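Local structure of transcriptional regulator (Mesorhizobium loti, 3BHQ) at residues 33-38 with 57-62; 69-74 with 100-105; 107-112 with 173-178. The protein probably binds cis-regulatory DNA and controls transcription, as members of the TetR repressor family generally do. One frame throughout, in Å; residues are numbered along the deposited sequence.

Contact 1: residues 33-38 with 57-62; sequences TSMEEI and ETLFGE
Leu59 presses one methyl group onto both Met35 and Ile38, joining a helix of the predicted helix-turn-helix motif to the long helix 56-83 in a TetR-type DNA-binding domain. Along 57-62, Glu57 starts away from 33-38 and its OE2 bonds Gln124, while Thr58 OG1 reaches back to Asp55 near the start of the helix. Leu59 then carries the whole interface. Its CG stands anti to the backbone N (chi1 -180°), a rotamer that sets CD2 against both Met35 and Ile38, and CD2 alone does the touching. Ile38 comes to meet it tip to tip, with CD1 3.9 Å from Leu59 CD2, and its second branch, CG2, lies 4.0 Å from that same CD2. Met35, deposited as selenomethionine, crosses Leu59 at a slant; the bend at chi2 (-78°) brings its SE to 4.0 Å from Leu59 CD2. All three residues are buried, and no hydrogen bond links the two segments, so apolar packing joins the two helices here. Ala21 of helix 9-28 touches both Ile38 and Leu59, and Phe53 of helix 46-53 also packs on Leu59, which makes this leucine a meeting point of the domain's helices. Farther on, Phe60 stacks on Phe25 and Glu62 packs on Phe53. The helix that offers Met35 and Ile38 has its start fixed by Ser34 at the N-cap: Ser34 OG accepts from Glu37 N at 3.1 Å, nearly straight at 163°, and donates to Glu37 OE1 at 2.7 Å, reaching that carboxylate oxygen on its anti side.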
loop_
_atom_site.group_PDB
_atom_site.type_symbol
_atom_site.label_atom_id
_atom_site.label_comp_id
_atom_site.label_asym_id
_atom_site.label_seq_id
_atom_site.Cartn_x
_atom_site.Cartn_y
_atom_site.Cartn_z
ATOM N N THR A 33 3.919 -20.719 -14.772
ATOM C CA THR A 33 2.769 -21.420 -15.361
ATOM C C THR A 33 2.699 -21.145 -16.849
ATOM O O THR A 33 3.539 -20.442 -17.413
ATOM C CB THR A 33 1.439 -21.108 -14.605
ATOM O OG1 THR A 33 0.404 -22.014 -15.042
ATOM C CG2 THR A 33 0.984 -19.673 -14.813
ATOM N N SER A 34 1.722 -21.770 -17.491
ATOM C CA SER A 34 1.566 -21.666 -18.917
ATOM C C SER A 34 0.124 -21.849 -19.337
ATOM O O SER A 34 -0.714 -22.340 -18.574
ATOM C CB SER A 34 2.408 -22.748 -19.604
ATOM O OG SER A 34 1.958 -24.041 -19.246
HETATM N N MSE A 35 -0.147 -21.464 -20.570
HETATM C CA MSE A 35 -1.492 -21.642 -21.148
HETATM C C MSE A 35 -1.893 -23.110 -21.126
HETATM O O MSE A 35 -3.044 -23.439 -20.817
HETATM C CB MSE A 35 -1.526 -21.108 -22.578
HETATM C CG MSE A 35 -1.323 -19.599 -22.669
HETATM SE SE MSE A 35 -2.924 -18.605 -22.196
HETATM C CE MSE A 35 -3.758 -18.677 -23.949
ATOM N N GLU A 36 -0.933 -23.983 -21.411
ATOM C CA GLU A 36 -1.166 -25.422 -21.457
ATOM C C GLU A 36 -1.508 -25.977 -20.070
ATOM O O GLU A 36 -2.473 -26.737 -19.915
ATOM C CB GLU A 36 0.050 -26.150 -22.087
ATOM C CG GLU A 36 0.318 -25.800 -23.598
ATOM C CD GLU A 36 0.926 -24.396 -23.891
ATOM O OE1 GLU A 36 1.429 -23.706 -22.960
ATOM O OE2 GLU A 36 0.887 -23.979 -25.074
ATOM N N GLU A 37 -0.759 -25.566 -19.047
ATOM C CA GLU A 37 -1.031 -25.993 -17.672
ATOM C C GLU A 37 -2.375 -25.464 -17.142
ATOM O O GLU A 37 -3.102 -26.168 -16.434
ATOM C CB GLU A 37 0.128 -25.588 -16.743
ATOM C CG GLU A 37 1.407 -26.385 -17.061
ATOM C CD GLU A 37 2.658 -25.787 -16.458
ATOM O OE1 GLU A 37 3.050 -24.688 -16.892
ATOM O OE2 GLU A 37 3.280 -26.439 -15.595
ATOM N N ILE A 38 -2.696 -24.207 -17.477
ATOM C CA ILE A 38 -3.972 -23.608 -17.093
ATOM C C ILE A 38 -5.140 -24.344 -17.760
ATOM O O ILE A 38 -6.152 -24.641 -17.104
ATOM C CB ILE A 38 -4.002 -22.083 -17.398
ATOM C CG1 ILE A 38 -3.035 -21.364 -16.431
ATOM C CG2 ILE A 38 -5.422 -21.505 -17.215
ATOM C CD1 ILE A 38 -2.651 -19.965 -16.851
ATOM N N GLU A 57 -0.347 -13.247 -21.079
ATOM C CA GLU A 57 -0.439 -11.852 -20.622
ATOM C C GLU A 57 -1.896 -11.359 -20.609
ATOM O O GLU A 57 -2.333 -10.703 -19.659
ATOM C CB GLU A 57 0.422 -10.934 -21.512
ATOM C CG GLU A 57 0.360 -9.452 -21.187
ATOM C CD GLU A 57 1.422 -8.632 -21.912
ATOM O OE1 GLU A 57 1.891 -9.062 -23.007
ATOM O OE2 GLU A 57 1.746 -7.552 -21.403
ATOM N N THR A 58 -2.599 -11.625 -21.695
ATOM C CA THR A 58 -4.020 -11.298 -21.835
ATOM C C THR A 58 -4.859 -11.982 -20.769
ATOM O O THR A 58 -5.720 -11.346 -20.129
ATOM C CB THR A 58 -4.503 -11.606 -23.268
ATOM O OG1 THR A 58 -3.693 -10.896 -24.220
ATOM C CG2 THR A 58 -5.988 -11.227 -23.448
ATOM N N LEU A 59 -4.595 -13.272 -20.544
ATOM C CA LEU A 59 -5.315 -14.027 -19.540
ATOM C C LEU A 59 -5.084 -13.449 -18.123
ATOM O O LEU A 59 -6.024 -13.348 -17.346
ATOM C CB LEU A 59 -4.907 -15.498 -19.619
ATOM C CG LEU A 59 -5.563 -16.482 -18.637
ATOM C CD1 LEU A 59 -7.082 -16.344 -18.497
ATOM C CD2 LEU A 59 -5.215 -17.953 -18.982
ATOM N N PHE A 60 -3.856 -13.027 -17.828
ATOM C CA PHE A 60 -3.541 -12.404 -16.517
ATOM C C PHE A 60 -4.388 -11.116 -16.351
ATOM O O PHE A 60 -4.916 -10.829 -15.272
ATOM C CB PHE A 60 -2.043 -12.099 -16.418
ATOM C CG PHE A 60 -1.469 -11.976 -15.007
ATOM C CD1 PHE A 60 -2.254 -11.928 -13.846
ATOM C CD2 PHE A 60 -0.084 -11.838 -14.865
ATOM C CE1 PHE A 60 -1.644 -11.818 -12.583
ATOM C CE2 PHE A 60 0.513 -11.706 -13.599
ATOM C CZ PHE A 60 -0.260 -11.714 -12.488
ATOM N N GLY A 61 -4.549 -10.354 -17.435
ATOM C CA GLY A 61 -5.382 -9.170 -17.388
ATOM C C GLY A 61 -6.832 -9.485 -17.049
ATOM O O GLY A 61 -7.461 -8.791 -16.244
ATOM N N GLU A 62 -7.375 -10.547 -17.645
ATOM C CA GLU A 62 -8.733 -11.005 -17.308
ATOM C C GLU A 62 -8.873 -11.495 -15.854
ATOM O O GLU A 62 -9.940 -11.345 -15.258
ATOM C CB GLU A 62 -9.203 -12.070 -18.308
ATOM C CG GLU A 62 -9.453 -11.474 -19.659
ATOM C CD GLU A 62 -10.714 -10.600 -19.688
ATOM O OE1 GLU A 62 -11.788 -11.001 -19.178
ATOM O OE2 GLU A 62 -10.644 -9.540 -20.260
#

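Contact 2: residues 69-74 with 100-105; sequences SQVNDI and IAVLMD
In the helical bundle of a TetR-type fold, the long helix 56-83 packs against the end of helix 88-103, Val71 and Ile74 meeting Val102 and Leu103. The two segments run in broadly opposite directions, and Val71 and Val102 have the nearest CA atoms across them. Packing is wholly apolar, with no hydrogen bond across. Val102 is the residue on which it turns, because each of its methyls serves a different neighbour. Val102 CG1, anti to the backbone N at a chi1 of 170°, lies 4.1 Å from Val71 CG1, where the two valines lie alongside each other, pointing contrary ways. Val102 CG2, the other branch, is 3.7 Å from Ile74 CG2. One turn of helix separates Val71 from Ile74, so successive turns offer one methyl to each branch of Val102. Val71 CG1 has a second partner: Leu103 sets out alongside the interface, but its end comes nearer, with Leu103 CD2 3.9 Å from Val71 CG1. Leu103 also touches Met137, Phe167 and Leu171, and thereby carries the contact into the deeper bundle, whereas Val102 and Ile74 stay partly exposed. Just beyond, the helix ends: Met104 leaves helical geometry, although its N still bonds Ile100 O at 3.0 Å. Asp105 takes the N-cap of the next helix, its OD2 accepting from Leu108 N, and Leu108 itself packs on Val71. A bound 1,2-ethanediol, probably from the crystallisation liquor, approaches the side chain of Val71 to about 3 Å between nearest atoms. The arrangement is as in TetR-family proteins, where the long helix leaving the DNA-binding part packs antiparallel on the helical, probably regulatory, core.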
loop_
_atom_site.group_PDB
_atom_site.type_symbol
_atom_site.label_atom_id
_atom_site.label_comp_id
_atom_site.label_asym_id
_atom_site.label_seq_id
_atom_site.Cartn_x
_atom_site.Cartn_y
_atom_site.Cartn_z
ATOM N N SER A 69 -13.918 -7.303 -10.122
ATOM C CA SER A 69 -15.371 -7.391 -10.154
ATOM C C SER A 69 -15.964 -8.119 -8.945
ATOM O O SER A 69 -16.951 -7.670 -8.358
ATOM C CB SER A 69 -15.801 -8.135 -11.433
ATOM O OG SER A 69 -17.200 -8.250 -11.495
ATOM N N GLN A 70 -15.363 -9.243 -8.589
ATOM C CA GLN A 70 -15.840 -10.070 -7.464
ATOM C C GLN A 70 -15.764 -9.309 -6.137
ATOM O O GLN A 70 -16.712 -9.301 -5.358
ATOM C CB GLN A 70 -15.026 -11.361 -7.352
ATOM C CG GLN A 70 -15.263 -12.348 -8.490
ATOM C CD GLN A 70 -14.193 -13.446 -8.523
ATOM O OE1 GLN A 70 -13.622 -13.817 -7.487
ATOM N NE2 GLN A 70 -13.900 -13.944 -9.720
ATOM N N VAL A 71 -14.636 -8.654 -5.913
ATOM C CA VAL A 71 -14.450 -7.846 -4.698
ATOM C C VAL A 71 -15.445 -6.706 -4.643
ATOM O O VAL A 71 -16.093 -6.495 -3.619
ATOM C CB VAL A 71 -12.980 -7.353 -4.577
ATOM C CG1 VAL A 71 -12.821 -6.397 -3.395
ATOM C CG2 VAL A 71 -12.061 -8.563 -4.400
ATOM N N ASN A 72 -15.607 -5.996 -5.755
ATOM C CA ASN A 72 -16.558 -4.902 -5.792
ATOM C C ASN A 72 -18.011 -5.307 -5.613
ATOM O O ASN A 72 -18.765 -4.533 -5.038
ATOM C CB ASN A 72 -16.318 -3.988 -6.973
ATOM C CG ASN A 72 -15.231 -3.000 -6.685
ATOM O OD1 ASN A 72 -15.502 -1.968 -6.051
ATOM N ND2 ASN A 72 -13.986 -3.309 -7.097
ATOM N N ASP A 73 -18.391 -6.502 -6.070
ATOM C CA ASP A 73 -19.768 -7.004 -5.839
ATOM C C ASP A 73 -20.000 -7.165 -4.344
ATOM O O ASP A 73 -21.072 -6.792 -3.841
ATOM C CB ASP A 73 -20.049 -8.325 -6.571
ATOM C CG ASP A 73 -20.128 -8.168 -8.084
ATOM O OD1 ASP A 73 -20.218 -7.032 -8.578
ATOM O OD2 ASP A 73 -20.095 -9.203 -8.777
ATOM N N ILE A 74 -18.985 -7.670 -3.636
ATOM C CA ILE A 74 -19.063 -7.826 -2.175
ATOM C C ILE A 74 -19.148 -6.471 -1.486
ATOM O O ILE A 74 -20.005 -6.276 -0.617
ATOM C CB ILE A 74 -17.895 -8.679 -1.564
ATOM C CG1 ILE A 74 -17.880 -10.087 -2.157
ATOM C CG2 ILE A 74 -18.071 -8.773 -0.033
ATOM C CD1 ILE A 74 -16.702 -10.942 -1.737
ATOM N N ILE A 100 -12.334 -5.140 6.206
ATOM C CA ILE A 100 -11.073 -5.759 6.664
ATOM C C ILE A 100 -11.015 -7.209 6.261
ATOM O O ILE A 100 -10.047 -7.659 5.691
ATOM C CB ILE A 100 -10.891 -5.717 8.209
ATOM C CG1 ILE A 100 -10.574 -4.292 8.633
ATOM C CG2 ILE A 100 -9.759 -6.676 8.680
ATOM C CD1 ILE A 100 -10.475 -4.115 10.131
ATOM N N ALA A 101 -12.077 -7.962 6.536
ATOM C CA ALA A 101 -12.097 -9.410 6.216
ATOM C C ALA A 101 -11.953 -9.695 4.717
ATOM O O ALA A 101 -11.207 -10.590 4.315
ATOM C CB ALA A 101 -13.359 -10.063 6.764
ATOM N N VAL A 102 -12.647 -8.922 3.890
ATOM C CA VAL A 102 -12.598 -9.073 2.438
ATOM C C VAL A 102 -11.242 -8.671 1.850
ATOM O O VAL A 102 -10.634 -9.407 1.057
ATOM C CB VAL A 102 -13.742 -8.245 1.762
ATOM C CG1 VAL A 102 -13.594 -8.179 0.250
ATOM C CG2 VAL A 102 -15.093 -8.819 2.160
ATOM N N LEU A 103 -10.796 -7.477 2.226
ATOM C CA LEU A 103 -9.581 -6.902 1.652
ATOM C C LEU A 103 -8.290 -7.527 2.159
ATOM O O LEU A 103 -7.265 -7.415 1.470
ATOM C CB LEU A 103 -9.612 -5.371 1.743
ATOM C CG LEU A 103 -10.795 -4.705 1.022
ATOM C CD1 LEU A 103 -10.871 -3.215 1.299
ATOM C CD2 LEU A 103 -10.746 -4.956 -0.472
HETATM N N MSE A 104 -8.323 -8.185 3.321
HETATM C CA MSE A 104 -7.146 -8.860 3.884
HETATM C C MSE A 104 -7.144 -10.361 3.616
HETATM O O MSE A 104 -6.340 -11.097 4.160
HETATM C CB MSE A 104 -6.982 -8.498 5.360
HETATM C CG MSE A 104 -6.826 -6.993 5.613
HETATM SE SE MSE A 104 -5.244 -6.233 4.771
HETATM C CE MSE A 104 -3.970 -7.475 5.629
ATOM N N ASP A 105 -8.031 -10.821 2.737
ATOM C CA ASP A 105 -8.081 -12.207 2.322
ATOM C C ASP A 105 -6.696 -12.589 1.766
ATOM O O ASP A 105 -6.116 -11.853 0.963
ATOM C CB ASP A 105 -9.086 -12.412 1.201
ATOM C CG ASP A 105 -9.078 -13.824 0.683
ATOM O OD1 ASP A 105 -9.639 -14.716 1.325
ATOM O OD2 ASP A 105 -8.483 -14.044 -0.369
#

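Contact 3: residues 107-112 with 173-178; sequences ELLKLR and IPMNEA. With EDO (1,2-ethanediol), chain G.
Apolar contacts come first: Leu109 uses both methyls, CD1 lying 3.8 Å from Ala178 CB and CD2 3.5 Å from SE of Met175, a selenomethionine. The axes of segments 107-112 and 173-178 approach to 11.5 Å and cross at -64°, a separation that Leu109 and Met175 span. Met175 leaves its helix with CG anti to the backbone N (chi1 -174°) and bends at chi2, which places SE against both Leu109 and Arg112.

The second kind of contact involves a flat cation. In one of its two conformers, the Arg112 guanidinium offers a face to Met175, whose SE sits over its centre 3.7 Å above the plane.

Polar bonds run within one helix or across the dimer interface. Lys110 NZ forms a salt bridge with Glu107 OE2, 2.9 Å, met on the syn side. Asn176 OD1 accepts from the hydroxyl O2 of a bound 1,2-ethanediol, probably from the crystallisation liquor, at 2.8 Å, and also from Arg112 NH2 of the second subunit; that arginine's NH1 bonds the diol too. Replacing Asn176 with a leucine would probably leave this arginine of the other chain and the diol hydroxyl without their shared acceptor. In return, Arg112 NH2 of this chain weakly bonds Asn176 OD1 of the second subunit.

Helix 159-181 thus faces its own core and the partner chain, as in the helical dimer interface of TetR-family regulators.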
loop_
_atom_site.group_PDB
_atom_site.type_symbol
_atom_site.label_atom_id
_atom_site.label_comp_id
_atom_site.label_asym_id
_atom_site.label_seq_id
_atom_site.Cartn_x
_atom_site.Cartn_y
_atom_site.Cartn_z
ATOM N N GLU A 107 -5.487 -14.889 -0.341
ATOM C CA GLU A 107 -5.288 -15.069 -1.771
ATOM C C GLU A 107 -5.317 -13.743 -2.518
ATOM O O GLU A 107 -4.535 -13.534 -3.439
ATOM C CB GLU A 107 -6.253 -16.112 -2.342
ATOM C CG GLU A 107 -6.119 -17.528 -1.681
ATOM C CD GLU A 107 -4.685 -18.080 -1.663
ATOM O OE1 GLU A 107 -4.105 -18.227 -2.754
ATOM O OE2 GLU A 107 -4.130 -18.367 -0.568
ATOM N N LEU A 108 -6.176 -12.819 -2.083
ATOM C CA LEU A 108 -6.243 -11.490 -2.652
ATOM C C LEU A 108 -4.924 -10.728 -2.428
ATOM O O LEU A 108 -4.426 -10.055 -3.318
ATOM C CB LEU A 108 -7.440 -10.690 -2.093
ATOM C CG LEU A 108 -7.737 -9.348 -2.710
ATOM C CD1 LEU A 108 -8.077 -9.511 -4.204
ATOM C CD2 LEU A 108 -8.862 -8.656 -1.995
ATOM N N LEU A 109 -4.336 -10.859 -1.238
ATOM C CA LEU A 109 -3.046 -10.214 -0.944
ATOM C C LEU A 109 -1.934 -10.776 -1.836
ATOM O O LEU A 109 -1.088 -10.013 -2.302
ATOM C CB LEU A 109 -2.683 -10.381 0.529
ATOM C CG LEU A 109 -3.624 -9.733 1.558
ATOM C CD1 LEU A 109 -3.232 -10.155 2.978
ATOM C CD2 LEU A 109 -3.598 -8.271 1.463
ATOM N N LYS A 110 -1.950 -12.088 -2.057
ATOM C CA LYS A 110 -0.962 -12.705 -2.965
ATOM C C LYS A 110 -1.101 -12.140 -4.383
ATOM O O LYS A 110 -0.096 -11.789 -5.026
ATOM C CB LYS A 110 -1.075 -14.220 -2.977
ATOM C CG LYS A 110 -0.662 -14.929 -1.644
ATOM C CD LYS A 110 -0.999 -16.443 -1.665
ATOM C CE LYS A 110 -0.634 -17.096 -0.344
ATOM N NZ LYS A 110 -1.261 -18.468 -0.198
ATOM N N LEU A 111 -2.332 -11.999 -4.856
ATOM C CA LEU A 111 -2.568 -11.406 -6.182
ATOM C C LEU A 111 -2.078 -9.929 -6.220
ATOM O O LEU A 111 -1.454 -9.495 -7.222
ATOM C CB LEU A 111 -4.045 -11.503 -6.576
ATOM C CG LEU A 111 -4.396 -11.061 -8.006
ATOM C CD1 LEU A 111 -3.701 -11.936 -9.060
ATOM C CD2 LEU A 111 -5.934 -11.011 -8.238
ATOM N N ARG A 112 -2.364 -9.146 -5.171
ATOM C CA ARG A 112 -1.888 -7.760 -5.102
ATOM C C ARG A 112 -0.368 -7.688 -5.259
ATOM O O ARG A 112 0.140 -6.850 -6.011
ATOM C CB ARG A 112 -2.337 -7.049 -3.804
ATOM C CG ARG A 112 -3.503 -6.046 -3.956
ATOM C CD ARG A 112 -3.978 -5.588 -2.566
ATOM N NE ARG A 112 -4.309 -4.163 -2.296
ATOM C CZ ARG A 112 -3.434 -3.238 -1.883
ATOM N NH1 ARG A 112 -2.133 -3.503 -1.780
ATOM N NH2 ARG A 112 -3.864 -1.993 -1.569
ATOM N N ILE A 173 -2.048 0.312 8.505
ATOM C CA ILE A 173 -1.171 -0.635 9.202
ATOM C C ILE A 173 -1.324 -2.068 8.664
ATOM O O ILE A 173 -0.359 -2.640 8.192
ATOM C CB ILE A 173 -1.274 -0.520 10.746
ATOM C CG1 ILE A 173 -0.612 0.792 11.201
ATOM C CG2 ILE A 173 -0.612 -1.697 11.438
ATOM C CD1 ILE A 173 -0.755 1.104 12.708
ATOM N N PRO A 174 -2.541 -2.653 8.721
ATOM C CA PRO A 174 -2.610 -4.055 8.259
ATOM C C PRO A 174 -2.193 -4.355 6.827
ATOM O O PRO A 174 -1.517 -5.378 6.590
ATOM C CB PRO A 174 -4.069 -4.454 8.543
ATOM C CG PRO A 174 -4.747 -3.299 8.952
ATOM C CD PRO A 174 -3.832 -2.177 9.226
HETATM N N MSE A 175 -2.562 -3.473 5.899
HETATM C CA MSE A 175 -2.210 -3.699 4.483
HETATM C C MSE A 175 -0.705 -3.595 4.255
HETATM O O MSE A 175 -0.086 -4.421 3.596
HETATM C CB MSE A 175 -2.983 -2.760 3.549
HETATM C CG MSE A 175 -2.785 -3.032 2.100
HETATM SE SE MSE A 175 -3.308 -4.764 1.527
HETATM C CE MSE A 175 -5.082 -4.460 1.669
ATOM N N ASN A 176 -0.083 -2.563 4.825
ATOM C CA ASN A 176 1.374 -2.454 4.691
ATOM C C ASN A 176 2.113 -3.579 5.428
ATOM O O ASN A 176 3.120 -4.093 4.934
ATOM C CB ASN A 176 1.855 -1.064 5.111
ATOM C CG ASN A 176 1.517 -0.039 4.073
ATOM O OD1 ASN A 176 2.075 -0.093 2.968
ATOM N ND2 ASN A 176 0.563 0.856 4.370
ATOM N N GLU A 177 1.620 -3.947 6.600
ATOM C CA GLU A 177 2.221 -5.071 7.330
ATOM C C GLU A 177 2.190 -6.345 6.457
ATOM O O GLU A 177 3.197 -7.045 6.384
ATOM C CB GLU A 177 1.532 -5.268 8.671
ATOM C CG GLU A 177 2.193 -6.376 9.496
ATOM C CD GLU A 177 1.671 -6.501 10.916
ATOM O OE1 GLU A 177 0.665 -5.875 11.286
ATOM O OE2 GLU A 177 2.308 -7.230 11.672
ATOM N N ALA A 178 1.069 -6.586 5.765
ATOM C CA ALA A 178 0.971 -7.761 4.875
ATOM C C ALA A 178 1.881 -7.661 3.698
ATOM O O ALA A 178 2.568 -8.628 3.344
ATOM C CB ALA A 178 -0.415 -7.968 4.412
HETATM C C1 EDO G . 0.022 1.247 0.397
HETATM O O1 EDO G . 0.985 0.882 -0.608
HETATM C C2 EDO G . -0.783 0.031 0.771
HETATM O O2 EDO G . 0.080 -1.030 1.244
#

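Overall arrangement
From the N terminus, contact 1 closes the first loop, bringing 57-62 back onto 33-38 around helix 46-53 and so completing the DNA-binding domain. Helix 56-83 then runs on to contact 2, where a helical hairpin folds 100-105 against 69-74. Contact 3 closes the longest loop, from 107-112 to 173-178, and lies beside the second subunit. The three follow in series, none nesting or crossing. Contacts 1 and 2, with centres 23 Å apart, share helix 56-83. Contacts 2 and 3 touch where Met104 packs on Leu109 and Met175, and Phe60 meets Leu111 between contacts 1 and 3, giving a packed path from DNA-binding domain to dimer interface.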